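Local coordinates for probable leucine/isoleucine/valine-binding protein (Rhodopirellula baltica, PDB 4KV7), which probably binds leucine, isoleucine, valine or a related small ligand as a type I periplasmic binding protein serving an ABC transporter, at residues 132-137 and 354-359; 334-339 and 347-352. The protein carries 1 engineered substitution. One frame throughout, in Å; residues are numbered along the deposited sequence.

Contact 1. Residues 132-137 and 354-359; sequences INYRAS and HQASSK
With CG1 beside its backbone N (chi1 -59°), Ile132 meets the imidazole of His354, whose CG likewise lies beside its own N (chi1 -78°). Both loops belong to a periplasmic-binding-protein fold: residues 132-137 lead from strand 131-132 into helix 138-151, while the loop 354-359 runs toward strand 361-365. Ile132 CG1 sits 3.9 Å from the centroid of the His354 ring, 3° off its normal, a CH-pi contact that puts an apolar methylene over one ring face, while the polar NE2 of His354 bonds Glu334 OE2. Asn133 and Gln355 form a single beta bridge: Asn133 N donates to His354 O at 2.7 Å, and Ala356 N to Asn133 O at 2.9 Å. Asn133 ND2, whose stronger partner is Leu122 O, adds a weak bond to the same His354 O. Extended Gln355 passes its CG 3.3 Å from Arg135 O; NE2 donates to Ser357 O and Glu140 OE1, while OE1 accepts from Arg123 NE. Ser357 N donates to Tyr134 O (3.0 Å), and Ser357 CB lies 3.8 Å from Tyr134 CE1, oblique to the ring. Serine suits this place because its OG accepts from Lys359 N in an ST turn and binds two waters, one donating also to Tyr134 OH, the other accepting from Ala136 N and donating to Lys359 O at 2.7 Å.

Contact 2. Residues 334-339 and 347-352; sequences EQLGQF and LTLGPN
A short antiparallel beta pairing follows helix 326-335, where the chain leaves the helix at Gly337 and returns as strand 347-349. Gly337 has positive phi (61°), a conformation that glycine adopts easily. Phe339 and Leu347 form a hydrogen-bonded pair, Phe339 N to Leu347 O and Leu347 N to Phe339 O both measuring 2.8 Å, and Leu349 N adds a bond of 2.9 Å to Gly337 O. Between them Gln338 and Thr348 make the non-hydrogen-bonded pair, their aliphatic parts side by side with CG of Gln338 3.8 Å from CG2 of Thr348. The Phe339 side chain, its CG placed between N and the carbonyl carbon (chi1 66°), is folded over Leu347, whose CB lies over one ring face, 3.8 Å from the centroid. Leu336 CD1 meets Leu349 CD1 at 3.9 Å, and Ile312 and Lys315 of helix 301-319 pack nearby. Further back along 334-339, Gly350 CA lies 3.2 Å from Glu334 O, its C-H pointing almost straight at the oxygen. Glu334 CD lies 3.6 Å from Pro351 CA, and OE2 goes on to His354 NE2. Backbone bonds thus fix the register, while apolar Phe339 and Leu347 share one face and polar Gln338 and Thr348 the other.

Contacts 1 and 2 lie about 11 Å apart, centre to centre, on the same side of the chain's centre. Along the chain 132-137 comes first, then, some two hundred residues later, 334-339, 347-352 and 354-359, so contact 2 is a local pairing while contact 1 ties a distant loop to the chain just beyond contact 2. Two probable hydrogen bonds bridge them: His354 NE2 to Glu334 OE2 (2.7 Å) and Thr348 N to Ala356 O (3.1 Å). Ile312 of helix 301-319 touches both. Strand 131-132 belongs to the three-stranded parallel sheet and 354-359 leads to strand 361-365 of the seven-stranded mixed sheet, consistent with contact 1 lying near the hinge of a two-lobed binding protein.

Contact 1. Residues 132-137 and 354-359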
loop_
_atom_site.group_PDB
_atom_site.type_symbol
_atom_site.label_atom_id
_atom_site.label_comp_id
_atom_site.label_asym_id
_atom_site.label_seq_id
_atom_site.Cartn_x
_atom_site.Cartn_y
_atom_site.Cartn_z
ATOM N N ILE A 132 1.395 11.053 -8.067
ATOM C CA ILE A 132 0.724 11.693 -6.943
ATOM C C ILE A 132 0.226 10.601 -6.015
ATOM O O ILE A 132 -0.453 9.667 -6.446
ATOM C CB ILE A 132 -0.431 12.588 -7.413
ATOM C CG1 ILE A 132 0.111 13.670 -8.352
ATOM C CG2 ILE A 132 -1.145 13.213 -6.228
ATOM C CD1 ILE A 132 -0.926 14.667 -8.829
ATOM N N ASN A 133 0.601 10.709 -4.745
ATOM C CA ASN A 133 0.403 9.648 -3.769
ATOM C C ASN A 133 -0.581 10.028 -2.679
ATOM O O ASN A 133 -0.645 11.185 -2.267
ATOM C CB ASN A 133 1.744 9.305 -3.117
ATOM C CG ASN A 133 2.802 8.960 -4.138
ATOM O OD1 ASN A 133 2.678 7.968 -4.859
ATOM N ND2 ASN A 133 3.862 9.768 -4.201
ATOM N N TYR A 134 -1.337 9.038 -2.208
ATOM C CA TYR A 134 -2.101 9.160 -0.971
ATOM C C TYR A 134 -1.251 8.791 0.256
ATOM O O TYR A 134 -1.151 9.558 1.210
ATOM C CB TYR A 134 -3.399 8.299 -0.999
ATOM C CG TYR A 134 -3.824 7.962 0.412
ATOM C CD1 TYR A 134 -4.320 8.947 1.252
ATOM C CD2 TYR A 134 -3.652 6.686 0.930
ATOM C CE1 TYR A 134 -4.639 8.678 2.576
ATOM C CE2 TYR A 134 -3.967 6.401 2.250
ATOM C CZ TYR A 134 -4.459 7.402 3.070
ATOM O OH TYR A 134 -4.769 7.155 4.395
ATOM N N ARG A 135 -0.666 7.600 0.230
ATOM C CA ARG A 135 -0.183 6.947 1.447
ATOM C C ARG A 135 1.176 7.411 1.934
ATOM O O ARG A 135 2.031 7.842 1.164
ATOM C CB ARG A 135 -0.145 5.427 1.261
ATOM C CG ARG A 135 0.700 4.969 0.072
ATOM C CD ARG A 135 1.460 3.669 0.329
ATOM N NE ARG A 135 0.557 2.530 0.466
ATOM C CZ ARG A 135 0.908 1.338 0.924
ATOM N NH1 ARG A 135 -0.005 0.386 1.037
ATOM N NH2 ARG A 135 2.163 1.095 1.277
ATOM N N ALA A 136 1.371 7.268 3.241
ATOM C CA ALA A 136 2.675 7.409 3.866
ATOM C C ALA A 136 3.664 6.440 3.229
ATOM O O ALA A 136 3.279 5.453 2.587
ATOM C CB ALA A 136 2.556 7.134 5.360
ATOM N N SER A 137 4.943 6.719 3.426
ATOM C CA SER A 137 6.025 5.985 2.789
ATOM C C SER A 137 6.586 4.858 3.650
ATOM O O SER A 137 6.334 4.793 4.858
ATOM C CB SER A 137 7.158 6.953 2.476
ATOM O OG SER A 137 7.799 7.311 3.691
ATOM N N HIS A 354 3.218 16.041 -3.231
ATOM C CA HIS A 354 2.593 14.920 -3.916
ATOM C C HIS A 354 2.366 13.692 -3.042
ATOM O O HIS A 354 2.198 12.585 -3.556
ATOM C CB HIS A 354 3.382 14.555 -5.172
ATOM C CG HIS A 354 3.124 15.470 -6.324
ATOM N ND1 HIS A 354 3.716 15.294 -7.555
ATOM C CD2 HIS A 354 2.325 16.556 -6.442
ATOM C CE1 HIS A 354 3.306 16.243 -8.378
ATOM N NE2 HIS A 354 2.458 17.020 -7.729
ATOM N N GLN A 355 2.329 13.879 -1.732
ATOM C CA GLN A 355 1.959 12.798 -0.828
ATOM C C GLN A 355 0.939 13.329 0.164
ATOM O O GLN A 355 1.233 14.231 0.954
ATOM C CB GLN A 355 3.174 12.210 -0.111
ATOM C CG GLN A 355 2.823 11.000 0.746
ATOM C CD GLN A 355 4.014 10.479 1.503
ATOM O OE1 GLN A 355 5.003 10.042 0.898
ATOM N NE2 GLN A 355 3.950 10.538 2.822
ATOM N N ALA A 356 -0.270 12.787 0.115
ATOM C CA ALA A 356 -1.383 13.378 0.843
ATOM C C ALA A 356 -1.280 13.198 2.351
ATOM O O ALA A 356 -1.674 14.083 3.109
ATOM C CB ALA A 356 -2.695 12.821 0.331
ATOM N N SER A 357 -0.768 12.041 2.770
ATOM C CA SER A 357 -0.743 11.627 4.170
ATOM C C SER A 357 0.644 11.136 4.567
ATOM O O SER A 357 1.286 10.442 3.781
ATOM C CB SER A 357 -1.756 10.488 4.358
ATOM O OG SER A 357 -1.627 9.874 5.630
ATOM N N SER A 358 1.090 11.459 5.780
ATOM C CA SER A 358 2.282 10.832 6.375
ATOM C C SER A 358 1.907 9.963 7.570
ATOM O O SER A 358 2.777 9.479 8.288
ATOM C CB SER A 358 3.321 11.874 6.808
ATOM O OG SER A 358 4.010 12.422 5.696
ATOM N N LYS A 359 0.612 9.756 7.786
ATOM C CA LYS A 359 0.164 9.078 8.990
ATOM C C LYS A 359 0.358 7.569 8.898
ATOM O O LYS A 359 0.088 6.945 7.865
ATOM C CB LYS A 359 -1.294 9.413 9.275
ATOM C CG LYS A 359 -1.761 9.064 10.677
ATOM C CD LYS A 359 -2.856 10.022 11.130
ATOM C CE LYS A 359 -3.466 9.600 12.450
ATOM N NZ LYS A 359 -4.649 10.451 12.784
HETATM O O HOH W 1 -4.398 9.598 6.129
HETATM O O HOH W 2 -0.934 7.239 5.339
#

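Contact 2. Residues 334-339 and 347-352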
loop_
_atom_site.group_PDB
_atom_site.type_symbol
_atom_site.label_atom_id
_atom_site.label_comp_id
_atom_site.label_asym_id
_atom_site.label_seq_id
_atom_site.Cartn_x
_atom_site.Cartn_y
_atom_site.Cartn_z
ATOM N N GLU A 334 -3.747 18.490 -7.686
ATOM C CA GLU A 334 -2.893 19.483 -7.039
ATOM C C GLU A 334 -3.693 20.629 -6.421
ATOM O O GLU A 334 -3.240 21.266 -5.468
ATOM C CB GLU A 334 -1.846 20.006 -8.023
ATOM C CG GLU A 334 -0.863 18.920 -8.436
ATOM C CD GLU A 334 0.230 19.404 -9.366
ATOM O OE1 GLU A 334 0.097 20.507 -9.934
ATOM O OE2 GLU A 334 1.225 18.667 -9.528
ATOM N N GLN A 335 -4.883 20.882 -6.956
ATOM C CA GLN A 335 -5.742 21.950 -6.465
ATOM C C GLN A 335 -6.484 21.552 -5.189
ATOM O O GLN A 335 -7.107 22.396 -4.548
ATOM C CB GLN A 335 -6.741 22.347 -7.558
ATOM C CG GLN A 335 -7.508 23.632 -7.301
ATOM N N LEU A 336 -6.418 20.278 -4.808
ATOM C CA LEU A 336 -7.098 19.833 -3.589
ATOM C C LEU A 336 -6.618 20.597 -2.347
ATOM O O LEU A 336 -7.406 20.862 -1.429
ATOM C CB LEU A 336 -6.932 18.323 -3.381
ATOM C CG LEU A 336 -7.755 17.418 -4.299
ATOM C CD1 LEU A 336 -7.242 15.987 -4.214
ATOM C CD2 LEU A 336 -9.224 17.479 -3.926
ATOM N N GLY A 337 -5.341 20.975 -2.328
ATOM C CA GLY A 337 -4.798 21.724 -1.205
ATOM C C GLY A 337 -4.895 20.947 0.095
ATOM O O GLY A 337 -4.686 19.736 0.122
ATOM N N GLN A 338 -5.186 21.650 1.185
ATOM C CA GLN A 338 -5.471 20.977 2.442
ATOM C C GLN A 338 -6.949 20.633 2.480
ATOM O O GLN A 338 -7.804 21.511 2.340
ATOM C CB GLN A 338 -5.078 21.825 3.652
ATOM C CG GLN A 338 -5.254 21.066 4.957
ATOM C CD GLN A 338 -4.790 21.849 6.161
ATOM O OE1 GLN A 338 -3.633 22.266 6.240
ATOM N NE2 GLN A 338 -5.692 22.056 7.112
ATOM N N PHE A 339 -7.256 19.358 2.654
ATOM C CA PHE A 339 -8.642 18.917 2.586
ATOM C C PHE A 339 -8.935 17.820 3.598
ATOM O O PHE A 339 -8.030 17.199 4.155
ATOM C CB PHE A 339 -9.031 18.494 1.158
ATOM C CG PHE A 339 -8.304 17.275 0.648
ATOM C CD1 PHE A 339 -6.991 17.365 0.200
ATOM C CD2 PHE A 339 -8.950 16.050 0.575
ATOM C CE1 PHE A 339 -6.331 16.256 -0.281
ATOM C CE2 PHE A 339 -8.294 14.937 0.092
ATOM C CZ PHE A 339 -6.982 15.035 -0.337
ATOM N N LEU A 347 -5.614 15.975 4.902
ATOM C CA LEU A 347 -4.695 15.567 3.852
ATOM C C LEU A 347 -4.230 16.821 3.131
ATOM O O LEU A 347 -4.920 17.835 3.149
ATOM C CB LEU A 347 -5.406 14.635 2.871
ATOM C CG LEU A 347 -5.957 13.350 3.484
ATOM C CD1 LEU A 347 -6.619 12.520 2.404
ATOM C CD2 LEU A 347 -4.846 12.561 4.136
ATOM N N THR A 348 -3.061 16.764 2.502
ATOM C CA THR A 348 -2.527 17.916 1.791
ATOM C C THR A 348 -1.908 17.491 0.468
ATOM O O THR A 348 -1.036 16.609 0.431
ATOM C CB THR A 348 -1.453 18.642 2.621
ATOM O OG1 THR A 348 -0.482 17.692 3.078
ATOM C CG2 THR A 348 -2.073 19.326 3.819
ATOM N N LEU A 349 -2.361 18.120 -0.614
ATOM C CA LEU A 349 -1.754 17.927 -1.922
ATOM C C LEU A 349 -1.582 19.284 -2.572
ATOM O O LEU A 349 -2.342 20.210 -2.291
ATOM C CB LEU A 349 -2.632 17.036 -2.803
ATOM C CG LEU A 349 -2.632 15.546 -2.446
ATOM C CD1 LEU A 349 -3.671 14.794 -3.266
ATOM C CD2 LEU A 349 -1.243 14.927 -2.649
ATOM N N GLY A 350 -0.585 19.417 -3.433
ATOM C CA GLY A 350 -0.357 20.662 -4.139
ATOM C C GLY A 350 0.700 20.484 -5.207
ATOM O O GLY A 350 1.243 19.391 -5.350
ATOM N N PRO A 351 1.002 21.555 -5.954
ATOM C CA PRO A 351 2.022 21.534 -7.010
ATOM C C PRO A 351 3.367 20.983 -6.530
ATOM O O PRO A 351 4.073 20.332 -7.303
ATOM C CB PRO A 351 2.165 23.013 -7.374
ATOM C CG PRO A 351 0.828 23.591 -7.084
ATOM C CD PRO A 351 0.316 22.856 -5.872
ATOM N N ASN A 352 3.701 21.241 -5.268
ATOM C CA ASN A 352 4.969 20.807 -4.693
ATOM C C ASN A 352 4.795 19.832 -3.536
ATOM O O ASN A 352 5.698 19.654 -2.711
ATOM C CB ASN A 352 5.758 22.019 -4.193
ATOM C CG ASN A 352 5.801 23.141 -5.206
ATOM O OD1 ASN A 352 6.387 22.998 -6.274
ATOM N ND2 ASN A 352 5.181 24.270 -4.874
#